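Local coordinates for protein 3-oxo-tetronate kinase (Cupriavidus necator, PDB 5DMH) that catalyses the ATP-dependent phosphorylation of 3-oxo-tetronate to 3-oxo-tetronate 4-phosphate, a step in carbohydrate metabolism, at residues 288-300 with 341-353. Numbering follows the deposited sequence.
Sequences GVVLAGSASRATN and PVLIYATSSPDEV. With ADP (adenosine-5'-diphosphate), chain C.
The nucleotide pocket of the kinase takes shape here, where Ala292 and Tyr345 end two neighbouring parallel strands and the loops that follow them, still bonded to each other, border ADP. Strands 288-292 and 343-345 run 12° from parallel, and their ladder closes with Ala346 N donating to Ala292 O at 3.0 Å. On the face that holds Val290 and Ala292, Val290 CG1 meets Leu343 CD1 at 3.6 Å; its methyl stands anti to the backbone N (chi1 -172°), beside the carbonyl carbon, where it faces the leucine. Leu291 and Ile344 lie side by side on the other face, against helix 362-382. These branched apolar residues suit a strand buried between helices.

Past the strands, Thr347 wedges between the loop 293-296 and helix 297-308. Its OG1 donates to Ser294 O at 3.0 Å, almost in line with the C=O bond. With OG1 beside the backbone N (chi1 -47°), CG2 falls anti to that N and packs against the amide of Asn300, 3.5 Å from its CG. One residue thus supplies both a polar and an apolar branch. Asn300 ND2 reaches Ser348 O at 3.2 Å from above the carbonyl plane and also bonds Ser296 O, so two carbonyls hold the amide.

The hydroxyl of Ser294 can accept and donate at once: it accepts from Ser296 N in an ST turn and donates a hydrogen bond to ADP O2B at 2.6 Å. Ala346 O accepts a hydrogen bond from the adenine amino group, N6, at 3.3 Å, and Val353 CG2 lies 4.0 Å from C6 of the base. His177, Glu370 and Thr395 are among the residues that complete the site. Placing nucleotide-binding loops at the C-terminal ends of adjacent parallel strands is characteristic of alpha/beta nucleotide-binding domains, here that of the four-carbon acid sugar kinases.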
ATOM      1  N   GLY A 288      12.335  -6.374 -19.168  1.00 21.25           N
ATOM      2  CA  GLY A 288      11.961  -5.801 -17.903  1.00 18.87           C
ATOM      3  C   GLY A 288      12.377  -4.340 -17.841  1.00 21.25           C
ATOM      4  O   GLY A 288      13.075  -3.832 -18.727  1.00 22.62           O
ATOM      5  N   VAL A 289      11.931  -3.688 -16.776  1.00 19.28           N
ATOM      6  CA  VAL A 289      12.233  -2.295 -16.496  1.00 17.63           C
ATOM      7  C   VAL A 289      11.995  -2.014 -15.002  1.00 18.63           C
ATOM      8  O   VAL A 289      11.178  -2.686 -14.358  1.00 17.47           O
ATOM      9  CB  VAL A 289      11.358  -1.352 -17.362  1.00 18.48           C
ATOM     10  CG1 VAL A 289       9.874  -1.513 -16.973  1.00 16.85           C
ATOM     11  CG2 VAL A 289      11.819   0.107 -17.188  1.00 19.45           C
ATOM     12  N   VAL A 290      12.697  -1.008 -14.469  1.00 17.92           N
ATOM     13  CA  VAL A 290      12.498  -0.517 -13.108  1.00 16.63           C
ATOM     14  C   VAL A 290      12.142   0.956 -13.221  1.00 16.07           C
ATOM     15  O   VAL A 290      12.831   1.680 -13.913  1.00 17.23           O
ATOM     16  CB  VAL A 290      13.749  -0.673 -12.241  1.00 14.58           C
ATOM     17  CG1 VAL A 290      13.457  -0.352 -10.791  1.00 15.60           C
ATOM     18  CG2 VAL A 290      14.298  -2.088 -12.362  1.00 22.00           C
ATOM     19  N   LEU A 291      11.005   1.325 -12.630  1.00 13.50           N
ATOM     20  CA  LEU A 291      10.463   2.678 -12.660  1.00 14.37           C
ATOM     21  C   LEU A 291      10.375   3.195 -11.234  1.00 15.90           C
ATOM     22  O   LEU A 291       9.556   2.696 -10.423  1.00 17.66           O
ATOM     23  CB  LEU A 291       9.093   2.668 -13.320  1.00 16.55           C
ATOM     24  CG  LEU A 291       9.025   2.091 -14.733  1.00 18.81           C
ATOM     25  CD1 LEU A 291       7.589   2.037 -15.234  1.00 20.04           C
ATOM     26  CD2 LEU A 291       9.910   2.914 -15.674  1.00 16.23           C
ATOM     27  N   ALA A 292      11.187   4.196 -10.913  1.00 17.28           N
ATOM     28  CA  ALA A 292      11.299   4.638  -9.522  1.00 18.51           C
ATOM     29  C   ALA A 292      10.855   6.079  -9.344  1.00 16.00           C
ATOM     30  O   ALA A 292      11.487   7.001  -9.844  1.00 16.03           O
ATOM     31  CB  ALA A 292      12.716   4.447  -9.014  1.00 14.72           C
ATOM     32  N   GLY A 293       9.731   6.250  -8.654  1.00 14.77           N
ATOM     33  CA  GLY A 293       9.199   7.553  -8.340  1.00 14.60           C
ATOM     34  C   GLY A 293       9.174   7.879  -6.854  1.00 15.82           C
ATOM     35  O   GLY A 293       8.867   8.999  -6.488  1.00 20.09           O
ATOM     36  N   SER A 294       9.489   6.905  -6.004  1.00 14.94           N
ATOM     37  CA  SER A 294       9.687   7.156  -4.576  1.00 13.41           C
ATOM     38  C   SER A 294      10.950   7.988  -4.321  1.00 16.86           C
ATOM     39  O   SER A 294      11.962   7.787  -4.976  1.00 17.00           O
ATOM     40  CB  SER A 294       9.786   5.812  -3.852  1.00 12.61           C
ATOM     41  OG  SER A 294      10.035   5.964  -2.440  1.00 14.93           O
ATOM     42  N   ALA A 295      10.888   8.882  -3.347  1.00 18.99           N
ATOM     43  CA  ALA A 295      12.042   9.652  -2.884  1.00 20.15           C
ATOM     44  C   ALA A 295      12.575   9.188  -1.515  1.00 16.73           C
ATOM     45  O   ALA A 295      13.302   9.927  -0.844  1.00 17.24           O
ATOM     46  CB  ALA A 295      11.671  11.111  -2.789  1.00 20.41           C
ATOM     47  N   SER A 296      12.197   7.987  -1.110  1.00 13.31           N
ATOM     48  CA  SER A 296      12.533   7.489   0.215  1.00 16.41           C
ATOM     49  C   SER A 296      14.002   7.156   0.306  1.00 14.28           C
ATOM     50  O   SER A 296      14.695   6.990  -0.702  1.00 14.94           O
ATOM     51  CB  SER A 296      11.739   6.238   0.506  1.00 17.96           C
ATOM     52  OG  SER A 296      12.268   5.177  -0.258  1.00 14.88           O
ATOM     53  N   ARG A 297      14.489   7.040   1.529  1.00 11.94           N
ATOM     54  CA  ARG A 297      15.837   6.614   1.766  1.00 13.84           C
ATOM     55  C   ARG A 297      16.092   5.235   1.207  1.00 15.76           C
ATOM     56  O   ARG A 297      17.129   5.006   0.588  1.00 16.24           O
ATOM     57  CB  ARG A 297      16.118   6.621   3.262  1.00 20.48           C
ATOM     58  CG  ARG A 297      16.386   8.000   3.802  1.00 32.44           C
ATOM     59  CD  ARG A 297      16.769   7.904   5.271  1.00 50.51           C
ATOM     60  NE  ARG A 297      16.391   9.106   6.006  1.00 55.83           N
ATOM     61  CZ  ARG A 297      16.436   9.216   7.326  1.00 52.15           C
ATOM     62  NH1 ARG A 297      16.833   8.186   8.062  1.00 45.92           N
ATOM     63  NH2 ARG A 297      16.073  10.353   7.911  1.00 60.16           N
ATOM     64  N   ALA A 298      15.142   4.330   1.396  1.00 14.42           N
ATOM     65  CA  ALA A 298      15.274   2.974   0.869  1.00 18.58           C
ATOM     66  C   ALA A 298      15.402   3.001  -0.666  1.00 13.64           C
ATOM     67  O   ALA A 298      16.290   2.371  -1.241  1.00 15.20           O
ATOM     68  CB  ALA A 298      14.084   2.152   1.264  1.00 16.54           C
ATOM     69  N   THR A 299      14.552   3.781  -1.317  1.00 13.74           N
ATOM     70  CA  THR A 299      14.587   3.864  -2.773  1.00 14.40           C
ATOM     71  C   THR A 299      15.869   4.572  -3.240  1.00 13.94           C
ATOM     72  O   THR A 299      16.456   4.160  -4.248  1.00 15.57           O
ATOM     73  CB  THR A 299      13.338   4.543  -3.377  1.00 14.38           C
ATOM     74  OG1 THR A 299      12.158   3.866  -2.941  1.00 15.52           O
ATOM     75  CG2 THR A 299      13.379   4.481  -4.865  1.00 11.15           C
ATOM     76  N   ASN A 300      16.318   5.609  -2.525  1.00 14.42           N
ATOM     77  CA  ASN A 300      17.608   6.236  -2.853  1.00 12.62           C
ATOM     78  C   ASN A 300      18.728   5.212  -2.802  1.00 16.69           C
ATOM     79  O   ASN A 300      19.607   5.165  -3.702  1.00 17.74           O
ATOM     80  CB  ASN A 300      17.885   7.489  -2.002  1.00 14.20           C
ATOM     81  CG  ASN A 300      17.260   8.755  -2.600  1.00 17.98           C
ATOM     82  OD1 ASN A 300      17.852   9.413  -3.454  1.00 18.97           O
ATOM     83  ND2 ASN A 300      16.066   9.099  -2.148  1.00 18.09           N
ATOM     84  N   PRO A 341      17.424  -4.807 -18.596  1.00 22.41           N
ATOM     85  CA  PRO A 341      16.554  -3.807 -17.985  1.00 22.21           C
ATOM     86  C   PRO A 341      17.307  -2.553 -17.613  1.00 18.88           C
ATOM     87  O   PRO A 341      18.470  -2.612 -17.207  1.00 23.60           O
ATOM     88  CB  PRO A 341      16.032  -4.513 -16.713  1.00 21.57           C
ATOM     89  CG  PRO A 341      16.132  -5.962 -17.063  1.00 19.58           C
ATOM     90  CD  PRO A 341      17.368  -6.094 -17.893  1.00 24.41           C
ATOM     91  N   VAL A 342      16.629  -1.432 -17.787  1.00 18.34           N
ATOM     92  CA  VAL A 342      17.100  -0.150 -17.339  1.00 18.74           C
ATOM     93  C   VAL A 342      16.255   0.348 -16.174  1.00 20.35           C
ATOM     94  O   VAL A 342      15.133  -0.111 -15.956  1.00 18.56           O
ATOM     95  CB  VAL A 342      17.067   0.915 -18.460  1.00 20.98           C
ATOM     96  CG1 VAL A 342      17.773   0.406 -19.718  1.00 23.18           C
ATOM     97  CG2 VAL A 342      15.651   1.379 -18.764  1.00 21.20           C
ATOM     98  N   LEU A 343      16.830   1.305 -15.459  1.00 16.23           N
ATOM     99  CA  LEU A 343      16.187   2.041 -14.384  1.00 17.93           C
ATOM    100  C   LEU A 343      15.887   3.453 -14.867  1.00 19.20           C
ATOM    101  O   LEU A 343      16.800   4.154 -15.341  1.00 21.00           O
ATOM    102  CB  LEU A 343      17.144   2.118 -13.189  1.00 14.55           C
ATOM    103  CG  LEU A 343      16.708   3.059 -12.057  1.00 16.95           C
ATOM    104  CD1 LEU A 343      15.430   2.618 -11.363  1.00 18.55           C
ATOM    105  CD2 LEU A 343      17.830   3.214 -11.062  1.00 18.43           C
ATOM    106  N   ILE A 344      14.614   3.838 -14.818  1.00 17.04           N
ATOM    107  CA  ILE A 344      14.208   5.221 -15.028  1.00 13.61           C
ATOM    108  C   ILE A 344      13.767   5.753 -13.681  1.00 16.90           C
ATOM    109  O   ILE A 344      12.876   5.165 -13.051  1.00 18.00           O
ATOM    110  CB  ILE A 344      13.073   5.314 -16.053  1.00 17.26           C
ATOM    111  CG1 ILE A 344      13.427   4.527 -17.314  1.00 19.55           C
ATOM    112  CG2 ILE A 344      12.720   6.769 -16.367  1.00 20.10           C
ATOM    113  CD1 ILE A 344      14.588   5.089 -18.151  1.00 20.36           C
ATOM    114  N   TYR A 345      14.352   6.866 -13.233  1.00 17.95           N
ATOM    115  CA  TYR A 345      14.154   7.295 -11.849  1.00 17.20           C
ATOM    116  C   TYR A 345      14.113   8.789 -11.679  1.00 16.42           C
ATOM    117  O   TYR A 345      14.840   9.513 -12.334  1.00 18.29           O
ATOM    118  CB  TYR A 345      15.237   6.710 -10.913  1.00 14.19           C
ATOM    119  CG  TYR A 345      16.644   7.288 -11.053  1.00 16.09           C
ATOM    120  CD1 TYR A 345      17.481   6.858 -12.063  1.00 19.77           C
ATOM    121  CD2 TYR A 345      17.113   8.262 -10.185  1.00 15.66           C
ATOM    122  CE1 TYR A 345      18.768   7.356 -12.201  1.00 20.13           C
ATOM    123  CE2 TYR A 345      18.390   8.785 -10.318  1.00 17.41           C
ATOM    124  CZ  TYR A 345      19.208   8.332 -11.334  1.00 20.86           C
ATOM    125  OH  TYR A 345      20.479   8.823 -11.464  1.00 20.50           O
ATOM    126  N   ALA A 346      13.236   9.238 -10.794  1.00 17.08           N
ATOM    127  CA  ALA A 346      13.197  10.626 -10.373  1.00 19.46           C
ATOM    128  C   ALA A 346      13.747  10.751  -8.960  1.00 19.10           C
ATOM    129  O   ALA A 346      13.974  11.855  -8.466  1.00 17.21           O
ATOM    130  CB  ALA A 346      11.785  11.138 -10.429  1.00 18.63           C
ATOM    131  N   THR A 347      13.912   9.602  -8.309  1.00 19.49           N
ATOM    132  CA  THR A 347      14.463   9.494  -6.953  1.00 17.41           C
ATOM    133  C   THR A 347      15.588  10.473  -6.672  1.00 20.34           C
ATOM    134  O   THR A 347      16.594  10.496  -7.383  1.00 20.17           O
ATOM    135  CB  THR A 347      14.928   8.053  -6.719  1.00 21.96           C
ATOM    136  OG1 THR A 347      13.892   7.158  -7.147  1.00 16.75           O
ATOM    137  CG2 THR A 347      15.264   7.793  -5.245  1.00 16.79           C
ATOM    138  N   SER A 348      15.406  11.290  -5.632  1.00 16.92           N
ATOM    139  CA  SER A 348      16.295  12.415  -5.313  1.00 13.07           C
ATOM    140  C   SER A 348      16.382  12.635  -3.790  1.00 20.50           C
ATOM    141  O   SER A 348      15.543  12.143  -3.047  1.00 20.20           O
ATOM    142  CB  SER A 348      15.762  13.719  -5.917  1.00 19.32           C
ATOM    143  OG  SER A 348      15.652  13.655  -7.333  1.00 21.16           O
ATOM    144  N   SER A 349      17.353  13.435  -3.351  1.00 18.46           N
ATOM    145  CA  SER A 349      17.472  13.764  -1.937  1.00 22.68           C
ATOM    146  C   SER A 349      16.363  14.721  -1.510  1.00 21.30           C
ATOM    147  O   SER A 349      15.786  15.401  -2.334  1.00 19.90           O
ATOM    148  CB  SER A 349      18.814  14.400  -1.636  1.00 20.90           C
ATOM    149  OG  SER A 349      18.934  15.682  -2.224  1.00 20.97           O
ATOM    150  N   PRO A 350      16.106  14.822  -0.203  1.00 21.38           N
ATOM    151  CA  PRO A 350      15.077  15.745   0.299  1.00 21.97           C
ATOM    152  C   PRO A 350      15.341  17.201  -0.092  1.00 19.82           C
ATOM    153  O   PRO A 350      14.427  17.967  -0.431  1.00 19.30           O
ATOM    154  CB  PRO A 350      15.146  15.532   1.817  1.00 20.80           C
ATOM    155  CG  PRO A 350      15.591  14.084   1.934  1.00 20.13           C
ATOM    156  CD  PRO A 350      16.619  13.932   0.849  1.00 20.95           C
ATOM    157  N   ASP A 351      16.602  17.605  -0.074  1.00 18.35           N
ATOM    158  CA  ASP A 351      16.937  18.963  -0.478  1.00 18.95           C
ATOM    159  C   ASP A 351      16.606  19.193  -1.967  1.00 20.03           C
ATOM    160  O   ASP A 351      16.111  20.271  -2.349  1.00 21.26           O
ATOM    161  CB  ASP A 351      18.418  19.281  -0.216  1.00 24.06           C
ATOM    162  CG  ASP A 351      18.746  19.477   1.269  1.00 34.05           C
ATOM    163  OD1 ASP A 351      17.848  19.788   2.074  1.00 27.15           O
ATOM    164  OD2 ASP A 351      19.934  19.352   1.623  1.00 31.28           O
ATOM    165  N   GLU A 352      16.879  18.198  -2.811  1.00 20.05           N
ATOM    166  CA  GLU A 352      16.602  18.333  -4.246  1.00 18.16           C
ATOM    167  C   GLU A 352      15.105  18.383  -4.513  1.00 16.44           C
ATOM    168  O   GLU A 352      14.637  19.169  -5.343  1.00 21.55           O
ATOM    169  CB  GLU A 352      17.224  17.175  -5.027  1.00 20.62           C
ATOM    170  CG  GLU A 352      18.768  17.171  -4.989  1.00 23.68           C
ATOM    171  CD  GLU A 352      19.415  15.858  -5.450  1.00 24.59           C
ATOM    172  OE1 GLU A 352      18.738  14.815  -5.486  1.00 20.54           O
ATOM    173  OE2 GLU A 352      20.637  15.858  -5.749  1.00 27.83           O
ATOM    174  N   VAL A 353      14.361  17.525  -3.830  1.00 18.39           N
ATOM    175  CA  VAL A 353      12.904  17.526  -3.939  1.00 14.33           C
ATOM    176  C   VAL A 353      12.352  18.888  -3.521  1.00 20.26           C
ATOM    177  O   VAL A 353      11.505  19.474  -4.220  1.00 17.15           O
ATOM    178  CB  VAL A 353      12.298  16.411  -3.087  1.00 15.86           C
ATOM    179  CG1 VAL A 353      10.787  16.548  -2.997  1.00 15.75           C
ATOM    180  CG2 VAL A 353      12.672  15.056  -3.667  1.00 16.89           C
TER
HETATM  181  PB  ADP C 501       6.383   6.403  -1.520  1.00 15.16           P
HETATM  182  O1B ADP C 501       5.948   4.952  -1.696  1.00 14.52           O
HETATM  183  O2B ADP C 501       7.860   6.499  -1.175  1.00 15.66           O
HETATM  184  O3B ADP C 501       5.475   7.204  -0.600  1.00 16.15           O
HETATM  185  PA  ADP C 501       5.137   7.599  -3.884  1.00 15.91           P
HETATM  186  O1A ADP C 501       5.388   7.234  -5.293  1.00 17.02           O
HETATM  187  O2A ADP C 501       3.859   7.255  -3.197  1.00 14.95           O
HETATM  188  O3A ADP C 501       6.401   7.055  -3.013  1.00 12.58           O
HETATM  189  O5' ADP C 501       5.242   9.187  -3.676  1.00 16.92           O
HETATM  190  C5' ADP C 501       6.384   9.924  -4.088  1.00 15.23           C
HETATM  191  C4' ADP C 501       5.921  11.246  -4.693  1.00 16.66           C
HETATM  192  O4' ADP C 501       7.022  12.135  -4.785  1.00 17.38           O
HETATM  193  C3' ADP C 501       5.382  11.062  -6.106  1.00 18.61           C
HETATM  194  O3' ADP C 501       4.286  11.962  -6.364  1.00 16.92           O
HETATM  195  C2' ADP C 501       6.570  11.417  -6.943  1.00 17.46           C
HETATM  196  O2' ADP C 501       6.229  11.719  -8.280  1.00 18.03           O
HETATM  197  C1' ADP C 501       7.145  12.557  -6.138  1.00 14.30           C
HETATM  198  N9  ADP C 501       8.541  12.775  -6.501  1.00 19.02           N
HETATM  199  C8  ADP C 501       9.483  11.830  -6.735  1.00 21.63           C
HETATM  200  N7  ADP C 501      10.650  12.393  -7.080  1.00 19.87           N
HETATM  201  C5  ADP C 501      10.443  13.731  -7.068  1.00 16.97           C
HETATM  202  C6  ADP C 501      11.263  14.905  -7.365  1.00 19.38           C
HETATM  203  N6  ADP C 501      12.553  14.701  -7.704  1.00 16.08           N
HETATM  204  N1  ADP C 501      10.701  16.122  -7.230  1.00 18.33           N
HETATM  205  C2  ADP C 501       9.414  16.287  -6.861  1.00 20.13           C
HETATM  206  N3  ADP C 501       8.576  15.259  -6.591  1.00 18.13           N
HETATM  207  C4  ADP C 501       9.049  13.980  -6.695  1.00 18.79           C
HETATM  208  O   HOH W   1      14.233  -1.354 -19.457  1.00 19.46           O
HETATM  209  O   HOH W   2      13.865  12.668  -0.823  1.00 26.88           O